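Local coordinates for succinoglycan biosynthesis protein (PDB 2RAD), which binds calcium and is probably a hydrolase of the erythromycin esterase family, with no established substrate, at residues A[279-284]-A[319-324]; A[310-315]-A[332-337]. All coordinates share one frame; numbering follows the deposited sequence.

Contact 1: residues A[279-284]-A[319-324]; sequences FYLKHD and IYPKVA
Tyr280 and Tyr320 each carry CG anti to their own carbonyl carbon (chi1 -73° and -81°), and these torsions bring the two rings together as a T-shaped pair between helix 276-298 and the loop that leads into helix 324-332, in an erythromycin esterase-like fold. The edge of Tyr280 is turned toward a face of Tyr320, with centroids 5.0 Å apart and planes at 67°. Tyr280 CD1 does the touching, 3.6 Å from Tyr320 CZ, while CB of Tyr280 lies over that face in a CH-pi contact. The carbonyl oxygen of Ile319 comes obliquely to the Tyr280 ring, and Phe279 lies against one face of it. One residue along, CD1 of Leu281 packs on CB of Pro321 at 3.7 Å, extending the apolar part of the contact along the helix.

The polar part belongs to Asp284. Its OD1, through the anti lone pair, accepts a hydrogen bond from ND1 of His283 at 3.2 Å that lies close to the imidazole plane. Across the ring, NE2 of the histidine is hydrogen-bonded to Asp172 OD1, so two carboxylates fix its rotation. The His283 side chain is about 6 Å from that of Glu113, a calcium ligand, which places this end of the contact beside the metal site. Tyr320 also meets His309 edge-to-face, and His309 ND1 hydrogen-bonds to OD2 of Asp284, tying aspartate and tyrosine to a common neighbour. Val323 is the N-cap of helix 324-332. Just past it, N of Ala324 donates to OD2 of Asp284 over 2.6 Å, a nearly straight hydrogen bond to the anti lone pair.

Contact 2: residues A[310-315]-A[332-337]; sequences VSKTNM and YGKRYV
The hydroxyl of Tyr336 donates to the carbonyl oxygen of Val310, with OH to O at 2.6 Å. It arrives in the carbonyl plane on a lone pair, at a C=O...donor angle of 120°, and Val310 O in turn lies near the plane of the tyrosine ring, at its edge. With CG anti to the backbone N (chi1 173°), the ring reaches from the start of its strand toward Val310. Both residues are buried, and the valine side chain is about 6 Å from that of Glu113, a calcium ligand.

Lys312 makes the return connection. Its chain, bent at chi2 and chi4, runs past the ring to the backbone of the same tyrosine, where NZ donates to Tyr336 O at 3.1 Å, tilted 21° from the carbonyl plane. Tyr336 is thus held at both ends, its phenol by Val310 O and its main-chain oxygen by Lys312 NZ. NZ of Lys312 also comes within 3.8 Å of NZ of Lys334. The two ammonium groups gather round Asp428, which forms a salt bridge with Lys334 and a long, weak ion pair with Lys312.

Leu328 and Ala329 of helix 324-332 pack against Tyr336, and Ala329 also touches Lys312. Alongside that helix, the contact joins the loop after helix 307-310 to the beginning of strand 336-344, between strands 77-82 and 429-436 of the mixed sheet.

From the N terminus, the chain runs through 279-284 on helix 276-298, adds strand 301-306 to the main sheet and turns through helix 307-310 into 310-315. It then passes 319-324, follows helix 324-332 and reaches 332-337, where strand 336-344 enters the same sheet. Contact 1 closes a loop of 34 intervening residues and contact 2 one of 16. Since 310-315 lies inside the first loop and 332-337 beyond it, the two cross instead of nesting. Asn314 packs against Tyr320 and Val323, so the contacts touch directly. Together they hold the loop between helices 307-310 and 324-332 between helix 276-298 and the start of strand 336-344.

Contact 1: residues A[279-284]-A[319-324]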
ATOM      1  N   PHE A 279      11.850 -14.447   1.401  1.00 57.49           N
ATOM      2  CA  PHE A 279      10.401 -14.364   1.343  1.00 56.35           C
ATOM      3  C   PHE A 279       9.979 -12.902   1.427  1.00 55.01           C
ATOM      4  O   PHE A 279       9.180 -12.416   0.624  1.00 56.01           O
ATOM      5  CB  PHE A 279       9.775 -15.108   2.514  1.00 57.84           C
ATOM      6  CG  PHE A 279       8.354 -14.718   2.770  1.00 61.05           C
ATOM      7  CD1 PHE A 279       7.322 -15.258   2.010  1.00 63.24           C
ATOM      8  CD2 PHE A 279       8.045 -13.779   3.751  1.00 61.37           C
ATOM      9  CE1 PHE A 279       5.996 -14.871   2.220  1.00 62.65           C
ATOM     10  CE2 PHE A 279       6.726 -13.385   3.969  1.00 62.93           C
ATOM     11  CZ  PHE A 279       5.699 -13.935   3.200  1.00 62.42           C
ATOM     12  N   TYR A 280      10.504 -12.212   2.431  1.00 51.52           N
ATOM     13  CA  TYR A 280      10.185 -10.817   2.632  1.00 48.53           C
ATOM     14  C   TYR A 280      10.654  -9.993   1.454  1.00 46.21           C
ATOM     15  O   TYR A 280      10.000  -9.034   1.035  1.00 44.97           O
ATOM     16  CB  TYR A 280      10.823 -10.334   3.934  1.00 46.92           C
ATOM     17  CG  TYR A 280      10.103 -10.896   5.123  1.00 47.31           C
ATOM     18  CD1 TYR A 280       8.803 -10.488   5.421  1.00 47.63           C
ATOM     19  CD2 TYR A 280      10.668 -11.906   5.892  1.00 48.12           C
ATOM     20  CE1 TYR A 280       8.073 -11.075   6.450  1.00 48.36           C
ATOM     21  CE2 TYR A 280       9.948 -12.507   6.930  1.00 49.48           C
ATOM     22  CZ  TYR A 280       8.644 -12.088   7.201  1.00 50.50           C
ATOM     23  OH  TYR A 280       7.898 -12.705   8.188  1.00 50.03           O
ATOM     24  N   LEU A 281      11.779 -10.393   0.898  1.00 44.57           N
ATOM     25  CA  LEU A 281      12.339  -9.675  -0.221  1.00 45.46           C
ATOM     26  C   LEU A 281      11.522  -9.865  -1.489  1.00 45.41           C
ATOM     27  O   LEU A 281      11.212  -8.894  -2.182  1.00 46.53           O
ATOM     28  CB  LEU A 281      13.788 -10.115  -0.441  1.00 43.65           C
ATOM     29  CG  LEU A 281      14.476  -9.479  -1.635  1.00 42.77           C
ATOM     30  CD1 LEU A 281      15.742  -8.766  -1.183  1.00 43.68           C
ATOM     31  CD2 LEU A 281      14.756 -10.561  -2.669  1.00 43.12           C
ATOM     32  N   LYS A 282      11.180 -11.109  -1.800  1.00 45.49           N
ATOM     33  CA  LYS A 282      10.398 -11.382  -2.995  1.00 46.61           C
ATOM     34  C   LYS A 282       9.020 -10.779  -2.777  1.00 47.05           C
ATOM     35  O   LYS A 282       8.405 -10.272  -3.707  1.00 47.76           O
ATOM     36  CB  LYS A 282      10.273 -12.893  -3.255  1.00 48.25           C
ATOM     37  CG  LYS A 282      11.586 -13.660  -3.488  1.00 49.80           C
ATOM     38  CD  LYS A 282      11.315 -14.997  -4.202  1.00 53.13           C
ATOM     39  CE  LYS A 282      12.200 -16.159  -3.714  1.00 56.23           C
ATOM     40  NZ  LYS A 282      11.750 -16.808  -2.419  1.00 55.65           N
ATOM     41  N   HIS A 283       8.547 -10.828  -1.536  1.00 48.35           N
ATOM     42  CA  HIS A 283       7.238 -10.281  -1.188  1.00 48.92           C
ATOM     43  C   HIS A 283       7.093  -8.838  -1.626  1.00 49.06           C
ATOM     44  O   HIS A 283       6.155  -8.483  -2.332  1.00 49.30           O
ATOM     45  CB  HIS A 283       7.008 -10.360   0.326  1.00 50.75           C
ATOM     46  CG  HIS A 283       5.691  -9.801   0.767  1.00 51.54           C
ATOM     47  ND1 HIS A 283       5.522  -8.479   1.118  1.00 52.30           N
ATOM     48  CD2 HIS A 283       4.473 -10.378   0.885  1.00 52.67           C
ATOM     49  CE1 HIS A 283       4.257  -8.267   1.435  1.00 53.10           C
ATOM     50  NE2 HIS A 283       3.598  -9.402   1.302  1.00 53.15           N
ATOM     51  N   ASP A 284       8.027  -8.004  -1.191  1.00 49.97           N
ATOM     52  CA  ASP A 284       7.981  -6.601  -1.540  1.00 50.17           C
ATOM     53  C   ASP A 284       8.415  -6.286  -2.978  1.00 50.14           C
ATOM     54  O   ASP A 284       8.112  -5.209  -3.500  1.00 53.29           O
ATOM     55  CB  ASP A 284       8.777  -5.794  -0.515  1.00 50.35           C
ATOM     56  CG  ASP A 284       7.873  -5.038   0.437  1.00 50.93           C
ATOM     57  OD1 ASP A 284       7.000  -5.670   1.072  1.00 48.52           O
ATOM     58  OD2 ASP A 284       8.030  -3.803   0.533  1.00 51.91           O
ATOM     59  N   ILE A 319      13.396  -7.338   9.282  1.00 50.46           N
ATOM     60  CA  ILE A 319      12.625  -8.426   8.654  1.00 49.61           C
ATOM     61  C   ILE A 319      12.652  -8.351   7.131  1.00 49.47           C
ATOM     62  O   ILE A 319      12.577  -9.374   6.443  1.00 48.40           O
ATOM     63  CB  ILE A 319      11.137  -8.432   9.055  1.00 49.57           C
ATOM     64  CG1 ILE A 319      10.695  -7.016   9.430  1.00 50.71           C
ATOM     65  CG2 ILE A 319      10.898  -9.482  10.128  1.00 48.85           C
ATOM     66  CD1 ILE A 319       9.179  -6.809   9.444  1.00 52.22           C
ATOM     67  N   TYR A 320      12.744  -7.131   6.610  1.00 49.08           N
ATOM     68  CA  TYR A 320      12.775  -6.918   5.169  1.00 48.99           C
ATOM     69  C   TYR A 320      14.143  -6.485   4.707  1.00 48.46           C
ATOM     70  O   TYR A 320      14.714  -5.554   5.252  1.00 48.45           O
ATOM     71  CB  TYR A 320      11.778  -5.840   4.760  1.00 48.68           C
ATOM     72  CG  TYR A 320      10.372  -6.328   4.645  1.00 48.47           C
ATOM     73  CD1 TYR A 320       9.873  -6.779   3.426  1.00 47.38           C
ATOM     74  CD2 TYR A 320       9.522  -6.309   5.753  1.00 48.67           C
ATOM     75  CE1 TYR A 320       8.552  -7.188   3.309  1.00 48.70           C
ATOM     76  CE2 TYR A 320       8.203  -6.718   5.653  1.00 49.01           C
ATOM     77  CZ  TYR A 320       7.720  -7.151   4.430  1.00 49.24           C
ATOM     78  OH  TYR A 320       6.398  -7.511   4.335  1.00 47.92           O
ATOM     79  N   PRO A 321      14.693  -7.173   3.700  1.00 49.67           N
ATOM     80  CA  PRO A 321      16.014  -6.827   3.166  1.00 50.70           C
ATOM     81  C   PRO A 321      15.957  -5.556   2.281  1.00 51.88           C
ATOM     82  O   PRO A 321      16.961  -4.859   2.076  1.00 52.80           O
ATOM     83  CB  PRO A 321      16.393  -8.081   2.372  1.00 49.55           C
ATOM     84  CG  PRO A 321      15.618  -9.187   3.078  1.00 47.27           C
ATOM     85  CD  PRO A 321      14.299  -8.534   3.288  1.00 48.90           C
ATOM     86  N   LYS A 322      14.764  -5.257   1.774  1.00 51.24           N
ATOM     87  CA  LYS A 322      14.546  -4.108   0.904  1.00 49.33           C
ATOM     88  C   LYS A 322      13.027  -4.005   0.770  1.00 47.50           C
ATOM     89  O   LYS A 322      12.350  -5.014   0.619  1.00 47.42           O
ATOM     90  CB  LYS A 322      15.196  -4.389  -0.464  1.00 51.58           C
ATOM     91  CG  LYS A 322      15.347  -3.209  -1.429  1.00 53.46           C
ATOM     92  CD  LYS A 322      16.092  -3.686  -2.697  1.00 56.77           C
ATOM     93  CE  LYS A 322      16.920  -2.586  -3.405  1.00 58.25           C
ATOM     94  NZ  LYS A 322      16.140  -1.690  -4.308  1.00 58.23           N
ATOM     95  N   VAL A 323      12.485  -2.798   0.842  1.00 45.55           N
ATOM     96  CA  VAL A 323      11.045  -2.640   0.716  1.00 42.84           C
ATOM     97  C   VAL A 323      10.665  -1.998  -0.609  1.00 41.50           C
ATOM     98  O   VAL A 323      11.501  -1.382  -1.273  1.00 40.86           O
ATOM     99  CB  VAL A 323      10.458  -1.819   1.894  1.00 42.92           C
ATOM    100  CG1 VAL A 323      10.784  -2.511   3.210  1.00 38.57           C
ATOM    101  CG2 VAL A 323      10.996  -0.389   1.867  1.00 42.88           C
ATOM    102  N   ALA A 324       9.398  -2.153  -0.989  1.00 40.96           N
ATOM    103  CA  ALA A 324       8.873  -1.627  -2.249  1.00 39.68           C
ATOM    104  C   ALA A 324       9.251  -0.169  -2.546  1.00 38.86           C
ATOM    105  O   ALA A 324       9.681   0.151  -3.651  1.00 39.14           O
ATOM    106  CB  ALA A 324       7.368  -1.807  -2.278  1.00 39.64           C
TER

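Contact 2: residues A[310-315]-A[332-337]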
ATOM      1  N   VAL A 310       6.288   2.220   1.824  1.00 41.04           N
ATOM      2  CA  VAL A 310       6.401   3.291   0.833  1.00 37.35           C
ATOM      3  C   VAL A 310       7.573   4.250   1.038  1.00 38.33           C
ATOM      4  O   VAL A 310       7.770   5.157   0.245  1.00 37.46           O
ATOM      5  CB  VAL A 310       5.108   4.119   0.742  1.00 35.48           C
ATOM      6  CG1 VAL A 310       3.988   3.248   0.210  1.00 32.79           C
ATOM      7  CG2 VAL A 310       4.769   4.708   2.094  1.00 31.02           C
ATOM      8  N   SER A 311       8.359   4.059   2.090  1.00 42.26           N
ATOM      9  CA  SER A 311       9.507   4.939   2.293  1.00 45.73           C
ATOM     10  C   SER A 311      10.610   4.588   1.299  1.00 46.48           C
ATOM     11  O   SER A 311      10.714   3.443   0.845  1.00 46.88           O
ATOM     12  CB  SER A 311      10.042   4.830   3.723  1.00 45.90           C
ATOM     13  OG  SER A 311      10.530   3.529   3.986  1.00 49.57           O
ATOM     14  N   LYS A 312      11.418   5.585   0.946  1.00 48.42           N
ATOM     15  CA  LYS A 312      12.522   5.397   0.007  1.00 50.63           C
ATOM     16  C   LYS A 312      13.688   4.694   0.715  1.00 52.76           C
ATOM     17  O   LYS A 312      14.648   4.247   0.082  1.00 53.33           O
ATOM     18  CB  LYS A 312      12.957   6.755  -0.556  1.00 48.73           C
ATOM     19  CG  LYS A 312      11.943   7.389  -1.538  1.00 48.16           C
ATOM     20  CD  LYS A 312      11.953   8.913  -1.437  1.00 49.55           C
ATOM     21  CE  LYS A 312      11.222   9.592  -2.588  1.00 50.75           C
ATOM     22  NZ  LYS A 312      11.953   9.478  -3.894  1.00 52.86           N
ATOM     23  N   THR A 313      13.566   4.562   2.032  1.00 54.37           N
ATOM     24  CA  THR A 313      14.578   3.924   2.854  1.00 56.35           C
ATOM     25  C   THR A 313      14.003   2.724   3.568  1.00 58.33           C
ATOM     26  O   THR A 313      12.830   2.721   3.930  1.00 60.84           O
ATOM     27  CB  THR A 313      15.094   4.909   3.892  1.00 57.09           C
ATOM     28  OG1 THR A 313      15.949   5.852   3.241  1.00 61.04           O
ATOM     29  CG2 THR A 313      15.848   4.202   5.006  1.00 56.45           C
ATOM     30  N   ASN A 314      14.822   1.703   3.783  1.00 58.41           N
ATOM     31  CA  ASN A 314      14.345   0.520   4.476  1.00 59.07           C
ATOM     32  C   ASN A 314      14.345   0.688   6.010  1.00 61.27           C
ATOM     33  O   ASN A 314      15.357   0.478   6.675  1.00 61.86           O
ATOM     34  CB  ASN A 314      15.197  -0.676   4.096  1.00 57.17           C
ATOM     35  CG  ASN A 314      14.622  -1.973   4.605  1.00 57.57           C
ATOM     36  OD1 ASN A 314      15.241  -3.021   4.474  1.00 58.33           O
ATOM     37  ND2 ASN A 314      13.425  -1.911   5.190  1.00 55.92           N
HETATM   38  N   MSE A 315      13.205   1.058   6.576  1.00 63.69           N
HETATM   39  CA  MSE A 315      13.132   1.229   8.018  1.00 64.56           C
HETATM   40  C   MSE A 315      12.668  -0.052   8.708  1.00 63.21           C
HETATM   41  O   MSE A 315      12.530  -0.090   9.928  1.00 64.51           O
HETATM   42  CB  MSE A 315      12.178   2.363   8.368  1.00 68.86           C
HETATM   43  CG  MSE A 315      10.769   2.148   7.841  1.00 74.29           C
HETATM   44 SE   MSE A 315       9.468   3.192   8.821  1.00 84.16          SE
HETATM   45  CE  MSE A 315       9.122   4.583   7.535  1.00 78.55           C
ATOM     46  N   TYR A 332      11.456   4.974 -10.688  1.00 39.28           N
ATOM     47  CA  TYR A 332      10.867   6.252 -11.109  1.00 41.69           C
ATOM     48  C   TYR A 332      11.759   7.437 -10.816  1.00 42.13           C
ATOM     49  O   TYR A 332      11.558   8.531 -11.344  1.00 40.40           O
ATOM     50  CB  TYR A 332       9.532   6.488 -10.403  1.00 41.05           C
ATOM     51  CG  TYR A 332       8.448   5.607 -10.928  1.00 43.98           C
ATOM     52  CD1 TYR A 332       8.319   4.291 -10.498  1.00 43.50           C
ATOM     53  CD2 TYR A 332       7.591   6.062 -11.924  1.00 45.04           C
ATOM     54  CE1 TYR A 332       7.361   3.453 -11.061  1.00 43.66           C
ATOM     55  CE2 TYR A 332       6.633   5.235 -12.490  1.00 42.42           C
ATOM     56  CZ  TYR A 332       6.525   3.940 -12.060  1.00 42.98           C
ATOM     57  OH  TYR A 332       5.586   3.145 -12.651  1.00 46.01           O
ATOM     58  N   GLY A 333      12.746   7.219  -9.962  1.00 43.14           N
ATOM     59  CA  GLY A 333      13.603   8.319  -9.600  1.00 45.78           C
ATOM     60  C   GLY A 333      12.770   9.304  -8.794  1.00 47.26           C
ATOM     61  O   GLY A 333      12.145   8.938  -7.799  1.00 45.98           O
ATOM     62  N   LYS A 334      12.731  10.556  -9.233  1.00 49.28           N
ATOM     63  CA  LYS A 334      11.971  11.550  -8.498  1.00 50.25           C
ATOM     64  C   LYS A 334      10.525  11.654  -8.947  1.00 49.84           C
ATOM     65  O   LYS A 334       9.814  12.570  -8.535  1.00 49.69           O
ATOM     66  CB  LYS A 334      12.670  12.912  -8.566  1.00 52.31           C
ATOM     67  CG  LYS A 334      13.781  13.072  -7.520  1.00 56.69           C
ATOM     68  CD  LYS A 334      13.199  12.949  -6.093  1.00 62.32           C
ATOM     69  CE  LYS A 334      14.254  13.083  -4.982  1.00 64.19           C
ATOM     70  NZ  LYS A 334      13.660  12.896  -3.614  1.00 63.06           N
ATOM     71  N   ARG A 335      10.097  10.718  -9.794  1.00 48.40           N
ATOM     72  CA  ARG A 335       8.718  10.694 -10.258  1.00 44.82           C
ATOM     73  C   ARG A 335       7.910   9.990  -9.167  1.00 43.42           C
ATOM     74  O   ARG A 335       6.682   9.909  -9.219  1.00 42.82           O
ATOM     75  CB  ARG A 335       8.604   9.968 -11.598  1.00 45.09           C
ATOM     76  CG  ARG A 335       9.009  10.808 -12.797  1.00 45.39           C
ATOM     77  CD  ARG A 335       8.618  10.125 -14.104  1.00 48.47           C
ATOM     78  NE  ARG A 335       9.509   9.024 -14.475  1.00 51.63           N
ATOM     79  CZ  ARG A 335       9.113   7.877 -15.034  1.00 52.96           C
ATOM     80  NH1 ARG A 335       7.822   7.652 -15.294  1.00 50.94           N
ATOM     81  NH2 ARG A 335      10.016   6.950 -15.340  1.00 52.28           N
ATOM     82  N   TYR A 336       8.619   9.479  -8.169  1.00 40.61           N
ATOM     83  CA  TYR A 336       7.963   8.843  -7.050  1.00 39.70           C
ATOM     84  C   TYR A 336       8.138   9.741  -5.846  1.00 39.84           C
ATOM     85  O   TYR A 336       9.260   9.978  -5.417  1.00 41.16           O
ATOM     86  CB  TYR A 336       8.592   7.497  -6.741  1.00 39.18           C
ATOM     87  CG  TYR A 336       8.038   6.876  -5.478  1.00 36.55           C
ATOM     88  CD1 TYR A 336       6.667   6.799  -5.270  1.00 36.84           C
ATOM     89  CD2 TYR A 336       8.882   6.366  -4.497  1.00 35.88           C
ATOM     90  CE1 TYR A 336       6.155   6.238  -4.125  1.00 37.34           C
ATOM     91  CE2 TYR A 336       8.382   5.800  -3.344  1.00 33.34           C
ATOM     92  CZ  TYR A 336       7.024   5.740  -3.165  1.00 34.67           C
ATOM     93  OH  TYR A 336       6.519   5.185  -2.034  1.00 34.47           O
ATOM     94  N   VAL A 337       7.036  10.251  -5.311  1.00 40.31           N
ATOM     95  CA  VAL A 337       7.097  11.118  -4.142  1.00 40.77           C
ATOM     96  C   VAL A 337       6.449  10.399  -2.971  1.00 41.97           C
ATOM     97  O   VAL A 337       5.333   9.904  -3.084  1.00 43.62           O
ATOM     98  CB  VAL A 337       6.349  12.422  -4.394  1.00 40.48           C
ATOM     99  CG1 VAL A 337       6.244  13.210  -3.122  1.00 41.43           C
ATOM    100  CG2 VAL A 337       7.073  13.229  -5.458  1.00 42.28           C
TER